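Local atomic coordinates of aldehyde Dehydrogenase (Burkholderia cenocepacia, PDB entry 4O6R), a protein that probably oxidises aldehydes to carboxylic acids with NAD or NADP as cofactor, and binds adenosine monophosphate in this crystal. Residues 156-161 with 281-286; 272-277 with 306-311; 385-390 with 395-400; 406-411 with 434-439. All blocks are in the same frame, centred on the assembly; numbering follows the deposited sequence.

Interaction 1 (156-161 with 281-286); sequences WNFPLM and IFHNQG
Phe158 places CG beside its own backbone N (chi1 -71°), which swings the ring across to Asn284, whose CG in turn sits some way from a fully staggered position (chi1 -140°) and lays the amide over the phenyl. Ring and amide planes are almost parallel. Asn284 ND2 lies 3.3 Å above the Phe158 ring plane, displaced toward the rim. Asn284 CG is 3.3 Å from Phe158 CE1. The same amide donates from ND2 to Asn157 O over 3.0 Å, a nearly straight bond (165°) within the amide plane but approaching the carbonyl from above its plane. Both asparagines also direct ND2 at Gln287 O, so that carbonyl serves both segments. Segment 156-161 carries the WNFP portion of the aldehyde dehydrogenase PWNFP motif, where the asparagine of relatives helps form the oxyanion hole; residues 282-286 form the start of the family's cysteine signature. The Asn157 side chain is about 8 Å from the bound AMP. At the edge of the Phe158 ring, CZ meets His283 CE1 at 3.9 Å, rim to rim with neither ring over the other. His283 ND1 is held by Lys448 NZ, and Asp109 and Leu108 of helix 102-123 touch Phe158 and His283 respectively.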
# COMPACT_ATOMS: atom_id res chain seq x y z
N TRP A 156 0.75 -8.44 33.55
CA TRP A 156 1.96 -8.93 34.19
C TRP A 156 2.58 -10.16 33.54
O TRP A 156 3.57 -10.66 34.06
CB TRP A 156 1.66 -9.24 35.66
CG TRP A 156 0.36 -9.97 35.86
CD1 TRP A 156 -0.83 -9.43 36.23
CD2 TRP A 156 0.12 -11.38 35.65
NE1 TRP A 156 -1.79 -10.40 36.29
CE2 TRP A 156 -1.24 -11.61 35.93
CE3 TRP A 156 0.92 -12.46 35.26
CZ2 TRP A 156 -1.82 -12.90 35.88
CZ3 TRP A 156 0.35 -13.74 35.19
CH2 TRP A 156 -1.01 -13.94 35.51
N ASN A 157 2.01 -10.67 32.43
CA ASN A 157 2.49 -11.96 31.92
C ASN A 157 3.74 -11.90 31.01
O ASN A 157 4.57 -12.80 31.06
CB ASN A 157 1.37 -12.76 31.27
CG ASN A 157 0.70 -12.05 30.14
OD1 ASN A 157 0.35 -10.89 30.27
ND2 ASN A 157 0.50 -12.74 29.05
N PHE A 158 3.89 -10.81 30.25
CA PHE A 158 5.08 -10.58 29.42
C PHE A 158 5.45 -9.11 29.56
O PHE A 158 5.42 -8.36 28.59
CB PHE A 158 4.81 -10.91 27.95
CG PHE A 158 4.66 -12.39 27.64
CD1 PHE A 158 5.76 -13.23 27.71
CD2 PHE A 158 3.45 -12.90 27.20
CE1 PHE A 158 5.66 -14.57 27.37
CE2 PHE A 158 3.33 -14.24 26.85
CZ PHE A 158 4.43 -15.08 26.93
N PRO A 159 5.77 -8.66 30.78
CA PRO A 159 5.92 -7.23 30.96
C PRO A 159 7.03 -6.61 30.13
O PRO A 159 6.83 -5.52 29.59
CB PRO A 159 6.19 -7.05 32.46
CG PRO A 159 6.44 -8.41 33.00
CD PRO A 159 5.89 -9.42 32.04
N LEU A 160 8.17 -7.28 30.04
CA LEU A 160 9.26 -6.72 29.24
C LEU A 160 8.86 -6.66 27.78
O LEU A 160 8.96 -5.61 27.13
CB LEU A 160 10.53 -7.56 29.41
CG LEU A 160 11.78 -7.12 28.65
CD1 LEU A 160 12.17 -5.70 29.03
CD2 LEU A 160 12.93 -8.08 28.92
N MET A 161 8.34 -7.75 27.25
CA MET A 161 7.96 -7.79 25.83
C MET A 161 6.89 -6.75 25.51
O MET A 161 6.93 -6.12 24.45
CB MET A 161 7.49 -9.19 25.45
CG MET A 161 7.80 -9.62 24.04
SD MET A 161 7.38 -11.38 23.87
CE MET A 161 5.59 -11.28 24.20
N ILE A 281 0.89 -24.51 25.49
CA ILE A 281 0.23 -24.31 26.77
C ILE A 281 1.18 -24.18 27.95
O ILE A 281 0.87 -23.46 28.88
CB ILE A 281 -0.85 -25.36 27.06
CG1 ILE A 281 -1.72 -25.01 28.29
CG2 ILE A 281 -0.22 -26.74 27.25
CD1 ILE A 281 -2.42 -23.66 28.23
N PHE A 282 2.34 -24.84 27.92
CA PHE A 282 3.23 -24.81 29.10
C PHE A 282 4.26 -23.72 29.10
O PHE A 282 4.70 -23.31 30.18
CB PHE A 282 3.82 -26.21 29.37
CG PHE A 282 2.75 -27.25 29.57
CD1 PHE A 282 1.68 -27.02 30.44
CD2 PHE A 282 2.77 -28.44 28.87
CE1 PHE A 282 0.67 -27.94 30.60
CE2 PHE A 282 1.77 -29.36 29.04
CZ PHE A 282 0.71 -29.13 29.89
N HIS A 283 4.63 -23.20 27.92
CA HIS A 283 5.52 -22.05 27.90
C HIS A 283 4.86 -20.92 28.65
O HIS A 283 3.65 -20.71 28.54
CB HIS A 283 5.89 -21.60 26.50
CG HIS A 283 6.55 -20.25 26.47
ND1 HIS A 283 5.92 -19.13 26.00
CD2 HIS A 283 7.77 -19.84 26.91
CE1 HIS A 283 6.73 -18.09 26.10
NE2 HIS A 283 7.85 -18.49 26.67
N ASN A 284 5.67 -20.21 29.43
CA ASN A 284 5.24 -19.06 30.24
C ASN A 284 4.23 -19.47 31.29
O ASN A 284 3.42 -18.66 31.76
CB ASN A 284 4.70 -17.90 29.39
CG ASN A 284 5.15 -16.55 29.94
OD1 ASN A 284 6.35 -16.36 30.15
ND2 ASN A 284 4.21 -15.63 30.19
N GLN A 285 4.28 -20.75 31.66
CA GLN A 285 3.38 -21.29 32.65
C GLN A 285 1.91 -21.15 32.21
O GLN A 285 1.00 -21.01 33.03
CB GLN A 285 3.64 -20.59 33.99
CG GLN A 285 5.02 -20.81 34.61
CD GLN A 285 6.20 -20.26 33.83
OE1 GLN A 285 7.04 -21.03 33.35
NE2 GLN A 285 6.27 -18.93 33.68
N GLY A 286 1.67 -21.17 30.91
CA GLY A 286 0.33 -20.94 30.40
C GLY A 286 -0.24 -19.54 30.54
O GLY A 286 -1.42 -19.30 30.21

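Interaction 2 (272-277 with 306-311); sequences AAINGA and LERFVA
The guanidinium of Arg308 has the terminal methyl of Ile274 over one face: CD1 stands 3.4 Å above the plane, shifted toward the rim on the NE side, where the Ile274 CD1 to Arg308 NE distance is 3.5 Å. The other flat group, the Phe309 ring, is approached obliquely by Ala277, with CB 3.7 Å from CE1. A bend of the arginine chain at chi3 (71°) brings the guanidinium over the isoleucine methyl; Ile274 CD1 also lies 3.7 Å from Arg308 CB. The two side chains run at about a right angle to each other. The second branch of Ile274, CG2, rests on the Phe309 backbone, 4.0 Å from CA. These residues join helix 270-282 to helix 302-315, whose local axes pass 9.8 Å apart at a crossing angle of -40°. Helix 270-282 connects strands 261-264 and 294-298 in a beta-alpha-beta unit, and the second helix follows strand 294-298; both lie on the same face of the seven-stranded sheet, where Ala277 and Phe309 both touch Leu295. The CG of Phe309, anti to the backbone N (chi1 -179°), carries the ring down toward the strands, where it reaches Val396 and Ile376. At the surface, Arg308 NH2 hydrogen-bonds to a glycerol probably taken up from the crystallisation liquor.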
# COMPACT_ATOMS: atom_id res chain seq x y z
N ALA A 272 5.84 -33.56 15.90
CA ALA A 272 5.74 -32.09 15.84
C ALA A 272 4.59 -31.56 16.66
O ALA A 272 4.76 -30.59 17.38
CB ALA A 272 5.63 -31.63 14.38
N ALA A 273 3.43 -32.20 16.59
CA ALA A 273 2.24 -31.70 17.25
C ALA A 273 2.26 -31.87 18.76
O ALA A 273 1.76 -31.04 19.49
CB ALA A 273 0.98 -32.34 16.64
N ILE A 274 2.86 -32.95 19.24
CA ILE A 274 2.98 -33.15 20.67
C ILE A 274 3.91 -32.09 21.25
O ILE A 274 3.61 -31.46 22.27
CB ILE A 274 3.50 -34.58 20.96
CG1 ILE A 274 2.41 -35.59 20.64
CG2 ILE A 274 3.93 -34.72 22.40
CD1 ILE A 274 2.95 -36.97 20.32
N ASN A 275 5.04 -31.87 20.59
CA ASN A 275 5.94 -30.80 21.02
C ASN A 275 5.29 -29.44 20.91
O ASN A 275 5.43 -28.60 21.81
CB ASN A 275 7.26 -30.84 20.25
CG ASN A 275 8.17 -31.95 20.73
OD1 ASN A 275 8.48 -32.89 19.98
ND2 ASN A 275 8.61 -31.86 21.96
N GLY A 276 4.54 -29.23 19.82
CA GLY A 276 3.84 -27.99 19.61
C GLY A 276 2.82 -27.70 20.70
O GLY A 276 2.71 -26.57 21.16
N ALA A 277 2.06 -28.73 21.06
CA ALA A 277 1.04 -28.62 22.12
C ALA A 277 1.65 -28.26 23.46
O ALA A 277 1.10 -27.41 24.20
CB ALA A 277 0.25 -29.92 22.25
N LEU A 306 -2.18 -38.44 23.56
CA LEU A 306 -2.22 -38.17 24.99
C LEU A 306 -1.21 -38.99 25.76
O LEU A 306 -0.61 -38.48 26.68
CB LEU A 306 -3.62 -38.38 25.54
CG LEU A 306 -4.65 -37.33 25.09
CD1 LEU A 306 -6.05 -37.77 25.45
CD2 LEU A 306 -4.34 -35.96 25.70
N GLU A 307 -0.99 -40.24 25.39
CA GLU A 307 -0.02 -41.03 26.13
C GLU A 307 1.36 -40.38 26.07
O GLU A 307 2.08 -40.31 27.09
CB GLU A 307 0.02 -42.47 25.63
CG GLU A 307 0.86 -43.37 26.49
CD GLU A 307 0.85 -44.81 26.01
OE1 GLU A 307 0.31 -45.06 24.91
OE2 GLU A 307 1.40 -45.68 26.73
N ARG A 308 1.73 -39.90 24.89
CA ARG A 308 3.02 -39.25 24.74
C ARG A 308 3.03 -37.83 25.36
O ARG A 308 3.98 -37.44 26.01
CB ARG A 308 3.41 -39.20 23.26
CG ARG A 308 3.75 -40.59 22.73
CD ARG A 308 3.66 -40.66 21.23
NE ARG A 308 4.75 -39.90 20.62
CZ ARG A 308 4.94 -39.78 19.31
NH1 ARG A 308 4.08 -40.29 18.44
NH2 ARG A 308 5.95 -39.08 18.87
N PHE A 309 1.96 -37.09 25.15
CA PHE A 309 1.83 -35.72 25.65
C PHE A 309 1.79 -35.64 27.18
O PHE A 309 2.46 -34.78 27.78
CB PHE A 309 0.57 -35.10 25.06
CG PHE A 309 0.31 -33.68 25.46
CD1 PHE A 309 1.22 -32.69 25.19
CD2 PHE A 309 -0.86 -33.34 26.07
CE1 PHE A 309 0.98 -31.37 25.56
CE2 PHE A 309 -1.14 -32.02 26.43
CZ PHE A 309 -0.22 -31.05 26.19
N VAL A 310 1.04 -36.55 27.80
CA VAL A 310 0.99 -36.64 29.26
C VAL A 310 2.38 -37.00 29.81
O VAL A 310 2.86 -36.38 30.75
CB VAL A 310 -0.08 -37.65 29.74
CG1 VAL A 310 0.03 -37.90 31.22
CG2 VAL A 310 -1.48 -37.13 29.44
N ALA A 311 3.07 -37.93 29.17
CA ALA A 311 4.42 -38.29 29.60
C ALA A 311 5.35 -37.11 29.54
O ALA A 311 6.04 -36.84 30.51
CB ALA A 311 4.98 -39.46 28.81

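Interaction 3 (385-390 with 395-400); sequences RVAQEE and FVTVLR
Thr397 donates from OG1 to Val386 O across 2.8 Å, coming in well above the carbonyl plane. With OG1 beside the backbone N (chi1 -57°), the hydroxyl faces the short helix while CG2 remains available for apolar contact. Val386 O also accepts from Lys259 NZ, so two donors hold this buried carbonyl. Apolar packing flanks the bond. Val386 crosses Phe395 at about a right angle, its CG1 3.8 Å from the ring's CZ, and its other methyl, CG2, lies 4.1 Å from Thr397 CG2. One residue on, Ala387 CB touches Thr397 CG2 at 4.1 Å and, more loosely, Leu399 CD1. Within segment 385-390, Arg385 grips the Glu389 carboxylate side-on, NE to OE2 and NH2 to OE1, each 2.9 Å. OE1 has a second partner in Tyr343 OH, which ties the turn to helix 334-349. Arg400 of the strand forms salt bridges to Glu378, Glu299 and Asp303. In the fold, helix 385-388 is the crossover of a beta-alpha-beta unit between the adjacent parallel strands 375-378 and 395-401. Phe395, Thr397 and Leu399 face this crossover, with helix 334-349 beside it, whereas the alternating Val396 and Val398 turn to the other face of the sheet, under helix 302-315.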
# COMPACT_ATOMS: atom_id res chain seq x y z
N ARG A 385 -17.09 -25.72 32.06
CA ARG A 385 -16.41 -24.51 32.50
C ARG A 385 -14.95 -24.42 32.06
O ARG A 385 -14.52 -23.38 31.54
CB ARG A 385 -16.54 -24.30 34.01
CG ARG A 385 -17.99 -24.01 34.48
CD ARG A 385 -18.08 -23.53 35.93
NE ARG A 385 -17.32 -22.30 36.12
CZ ARG A 385 -16.84 -21.83 37.28
NH1 ARG A 385 -17.03 -22.47 38.42
NH2 ARG A 385 -16.15 -20.69 37.28
N VAL A 386 -14.17 -25.49 32.24
CA VAL A 386 -12.74 -25.40 31.94
C VAL A 386 -12.46 -25.44 30.44
O VAL A 386 -11.33 -25.21 30.03
CB VAL A 386 -11.84 -26.42 32.69
CG1 VAL A 386 -11.90 -26.21 34.19
CG2 VAL A 386 -12.14 -27.86 32.28
N ALA A 387 -13.49 -25.74 29.66
CA ALA A 387 -13.44 -25.67 28.21
C ALA A 387 -13.93 -24.33 27.69
O ALA A 387 -13.80 -24.08 26.51
CB ALA A 387 -14.30 -26.79 27.62
N GLN A 388 -14.48 -23.47 28.56
CA GLN A 388 -15.05 -22.18 28.16
C GLN A 388 -14.32 -20.99 28.75
O GLN A 388 -14.14 -19.98 28.08
CB GLN A 388 -16.53 -22.09 28.57
CG GLN A 388 -17.44 -22.99 27.77
CD GLN A 388 -17.60 -22.49 26.34
OE1 GLN A 388 -17.72 -21.29 26.09
NE2 GLN A 388 -17.57 -23.39 25.40
N GLU A 389 -13.88 -21.10 30.00
CA GLU A 389 -13.37 -19.97 30.74
C GLU A 389 -11.86 -19.94 30.71
O GLU A 389 -11.22 -20.99 30.74
CB GLU A 389 -13.88 -20.04 32.19
CG GLU A 389 -15.40 -20.02 32.26
CD GLU A 389 -15.96 -20.19 33.67
OE1 GLU A 389 -15.24 -19.97 34.65
OE2 GLU A 389 -17.16 -20.54 33.78
N GLU A 390 -11.28 -18.75 30.68
CA GLU A 390 -9.83 -18.59 30.62
C GLU A 390 -9.25 -18.97 31.99
O GLU A 390 -9.64 -18.39 33.02
CB GLU A 390 -9.41 -17.14 30.19
CG GLU A 390 -7.95 -17.04 29.71
CD GLU A 390 -7.58 -15.74 28.95
OE1 GLU A 390 -8.37 -14.74 29.04
OE2 GLU A 390 -6.49 -15.70 28.27
N PHE A 395 -2.42 -25.28 32.02
CA PHE A 395 -3.63 -26.06 32.22
C PHE A 395 -4.29 -26.21 30.86
O PHE A 395 -4.71 -25.25 30.29
CB PHE A 395 -4.55 -25.28 33.19
CG PHE A 395 -5.82 -25.98 33.56
CD1 PHE A 395 -6.81 -26.24 32.60
CD2 PHE A 395 -6.09 -26.31 34.88
CE1 PHE A 395 -7.99 -26.87 32.96
CE2 PHE A 395 -7.28 -26.91 35.24
CZ PHE A 395 -8.24 -27.20 34.29
N VAL A 396 -4.36 -27.43 30.35
CA VAL A 396 -4.97 -27.65 29.03
C VAL A 396 -6.18 -28.58 29.13
O VAL A 396 -6.17 -29.55 29.88
CB VAL A 396 -3.92 -28.15 27.99
CG1 VAL A 396 -3.25 -29.44 28.45
CG2 VAL A 396 -4.54 -28.26 26.59
N THR A 397 -7.24 -28.21 28.42
CA THR A 397 -8.46 -28.98 28.35
C THR A 397 -8.56 -29.71 27.02
O THR A 397 -8.43 -29.10 25.96
CB THR A 397 -9.67 -28.09 28.55
OG1 THR A 397 -9.54 -27.41 29.82
CG2 THR A 397 -10.96 -28.93 28.53
N VAL A 398 -8.77 -31.03 27.10
CA VAL A 398 -8.79 -31.89 25.94
C VAL A 398 -10.20 -32.23 25.56
O VAL A 398 -11.02 -32.63 26.42
CB VAL A 398 -8.04 -33.19 26.18
CG1 VAL A 398 -7.89 -33.98 24.87
CG2 VAL A 398 -6.68 -32.92 26.78
N LEU A 399 -10.46 -32.12 24.26
CA LEU A 399 -11.72 -32.46 23.64
C LEU A 399 -11.41 -33.31 22.39
O LEU A 399 -10.33 -33.17 21.81
CB LEU A 399 -12.45 -31.19 23.22
CG LEU A 399 -12.85 -30.21 24.33
CD1 LEU A 399 -13.13 -28.83 23.79
CD2 LEU A 399 -14.03 -30.76 25.09
N ARG A 400 -12.32 -34.19 22.00
CA ARG A 400 -12.13 -35.05 20.84
C ARG A 400 -13.18 -34.74 19.77
O ARG A 400 -14.26 -34.24 20.09
CB ARG A 400 -12.24 -36.52 21.26
CG ARG A 400 -11.18 -36.92 22.26
CD ARG A 400 -11.29 -38.38 22.61
NE ARG A 400 -10.42 -38.73 23.71
CZ ARG A 400 -9.80 -39.90 23.81
NH1 ARG A 400 -9.94 -40.82 22.86
NH2 ARG A 400 -9.01 -40.12 24.85

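Interaction 4 (406-411 with 434-439); sequences EALAIA and AARIDA
A water lies within hydrogen-bonding distance of both Ala411 O, at 3.0 Å, and Asp438 O, at 2.9 Å, and can bridge the closing turn of helix 404-411 to the chain leaving helix 427-436. Ala411 O is also held by Arg294 NH2. Beside this water the packing is mostly apolar and centred on Leu408, whose CG is anti to the backbone N (chi1 180°), sending both methyls across the gap. CD1 settles against the end of the neighbouring helix, in van der Waals contact with the backbone at Arg436 O (3.7 Å) and 3.9 Å from Ile437 CG1. CD2 lies alongside the arginine chain, 3.9 Å from Arg436 CB, the two side chains crossing at about a right angle. Ala411 CB adds a looser touch to Ile437 CG1 at 4.3 Å. Ala411 and Ile437 both pack on Ile263 of strand 261-264, so both segments cover the same face of the sheet. Asn412 binds Arg436 O and Asp438 N through its side-chain amide, and the extended Arg436 leads away to pack on Asp487 of a third subunit. Apolar contacts thus hold the side chains together while water, Arg294 and Asn412 serve the backbone oxygens, without any charge pair across the contact.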
# COMPACT_ATOMS: atom_id res chain seq x y z
N GLU A 406 -17.03 -30.96 12.99
CA GLU A 406 -17.05 -31.00 14.45
C GLU A 406 -15.86 -30.24 15.05
O GLU A 406 -16.01 -29.56 16.06
CB GLU A 406 -17.08 -32.44 15.03
CG GLU A 406 -17.35 -32.44 16.54
CD GLU A 406 -17.36 -33.81 17.21
OE1 GLU A 406 -16.90 -34.78 16.63
OE2 GLU A 406 -17.82 -33.91 18.35
N ALA A 407 -14.68 -30.37 14.45
CA ALA A 407 -13.51 -29.65 14.95
C ALA A 407 -13.71 -28.15 14.88
O ALA A 407 -13.32 -27.43 15.80
CB ALA A 407 -12.26 -30.04 14.20
N LEU A 408 -14.34 -27.71 13.79
CA LEU A 408 -14.64 -26.30 13.57
C LEU A 408 -15.67 -25.82 14.57
O LEU A 408 -15.52 -24.75 15.15
CB LEU A 408 -15.20 -26.07 12.17
CG LEU A 408 -15.55 -24.62 11.83
CD1 LEU A 408 -14.27 -23.79 11.95
CD2 LEU A 408 -16.14 -24.61 10.43
N ALA A 409 -16.72 -26.61 14.75
CA ALA A 409 -17.77 -26.26 15.70
C ALA A 409 -17.16 -26.11 17.10
O ALA A 409 -17.43 -25.12 17.79
CB ALA A 409 -18.92 -27.28 15.67
N ILE A 410 -16.33 -27.04 17.51
CA ILE A 410 -15.66 -26.94 18.81
C ILE A 410 -14.79 -25.67 18.86
O ILE A 410 -14.89 -24.90 19.82
CB ILE A 410 -14.82 -28.19 19.12
CG1 ILE A 410 -15.74 -29.39 19.34
CG2 ILE A 410 -13.94 -28.00 20.34
CD1 ILE A 410 -15.03 -30.74 19.30
N ALA A 411 -13.97 -25.46 17.84
CA ALA A 411 -13.07 -24.33 17.81
C ALA A 411 -13.81 -23.04 18.08
O ALA A 411 -13.32 -22.19 18.80
CB ALA A 411 -12.31 -24.24 16.48
N ALA A 434 -8.41 -22.62 8.37
CA ALA A 434 -7.87 -21.31 8.82
C ALA A 434 -8.87 -20.17 8.53
O ALA A 434 -9.02 -19.24 9.34
CB ALA A 434 -6.50 -21.02 8.21
N ALA A 435 -9.52 -20.23 7.38
CA ALA A 435 -10.48 -19.20 6.97
C ALA A 435 -11.74 -19.17 7.85
O ALA A 435 -12.30 -18.11 8.06
CB ALA A 435 -10.89 -19.43 5.53
N ARG A 436 -12.13 -20.32 8.40
CA ARG A 436 -13.42 -20.50 9.09
C ARG A 436 -13.37 -20.39 10.60
O ARG A 436 -14.41 -20.19 11.24
CB ARG A 436 -14.03 -21.83 8.67
CG ARG A 436 -14.46 -21.81 7.22
CD ARG A 436 -15.03 -23.12 6.75
NE ARG A 436 -15.17 -23.12 5.29
CZ ARG A 436 -15.76 -24.09 4.60
NH1 ARG A 436 -16.27 -25.16 5.22
NH2 ARG A 436 -15.83 -24.00 3.27
N ILE A 437 -12.19 -20.53 11.18
CA ILE A 437 -12.03 -20.40 12.62
C ILE A 437 -12.12 -18.93 12.98
O ILE A 437 -11.50 -18.09 12.33
CB ILE A 437 -10.69 -21.00 13.09
CG1 ILE A 437 -10.69 -22.54 12.92
CG2 ILE A 437 -10.41 -20.65 14.54
CD1 ILE A 437 -9.30 -23.11 12.91
N ASP A 438 -12.91 -18.64 14.02
CA ASP A 438 -13.06 -17.29 14.57
C ASP A 438 -11.85 -16.90 15.38
O ASP A 438 -11.77 -17.25 16.56
CB ASP A 438 -14.22 -17.26 15.58
CG ASP A 438 -15.55 -17.54 14.97
OD1 ASP A 438 -15.72 -17.40 13.73
OD2 ASP A 438 -16.47 -17.87 15.77
N ALA A 439 -10.92 -16.20 14.78
CA ALA A 439 -9.73 -15.79 15.48
C ALA A 439 -9.00 -14.76 14.64
O ALA A 439 -9.16 -14.74 13.40
CB ALA A 439 -8.82 -17.00 15.72
O HOH W 1 -11.70 -19.81 17.94

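Overall arrangement
Interaction 2 packs on one face of the seven-stranded sheet and interactions 3 and 4 on the other, interaction 3 including strand 395-401 itself, while interaction 1 joins that part of the fold to the turn that opens helix 159-172, close to the AMP pocket. Interactions 1 and 2 share helix 270-282, their centres about 20 Å apart and their segments alternating along the chain; interactions 3 and 4 follow in series. Strand 395-401 is the common neighbour: its Val396 meets Phe282 of interaction 1 and Phe309 of interaction 2, and its Leu399 meets Ile410 of interaction 4. Interactions 3 and 4 lie about 15 Å apart, whereas interaction 4 touches neither 1 nor 2. Strand 395-401 thus connects packing on both faces of the sheet.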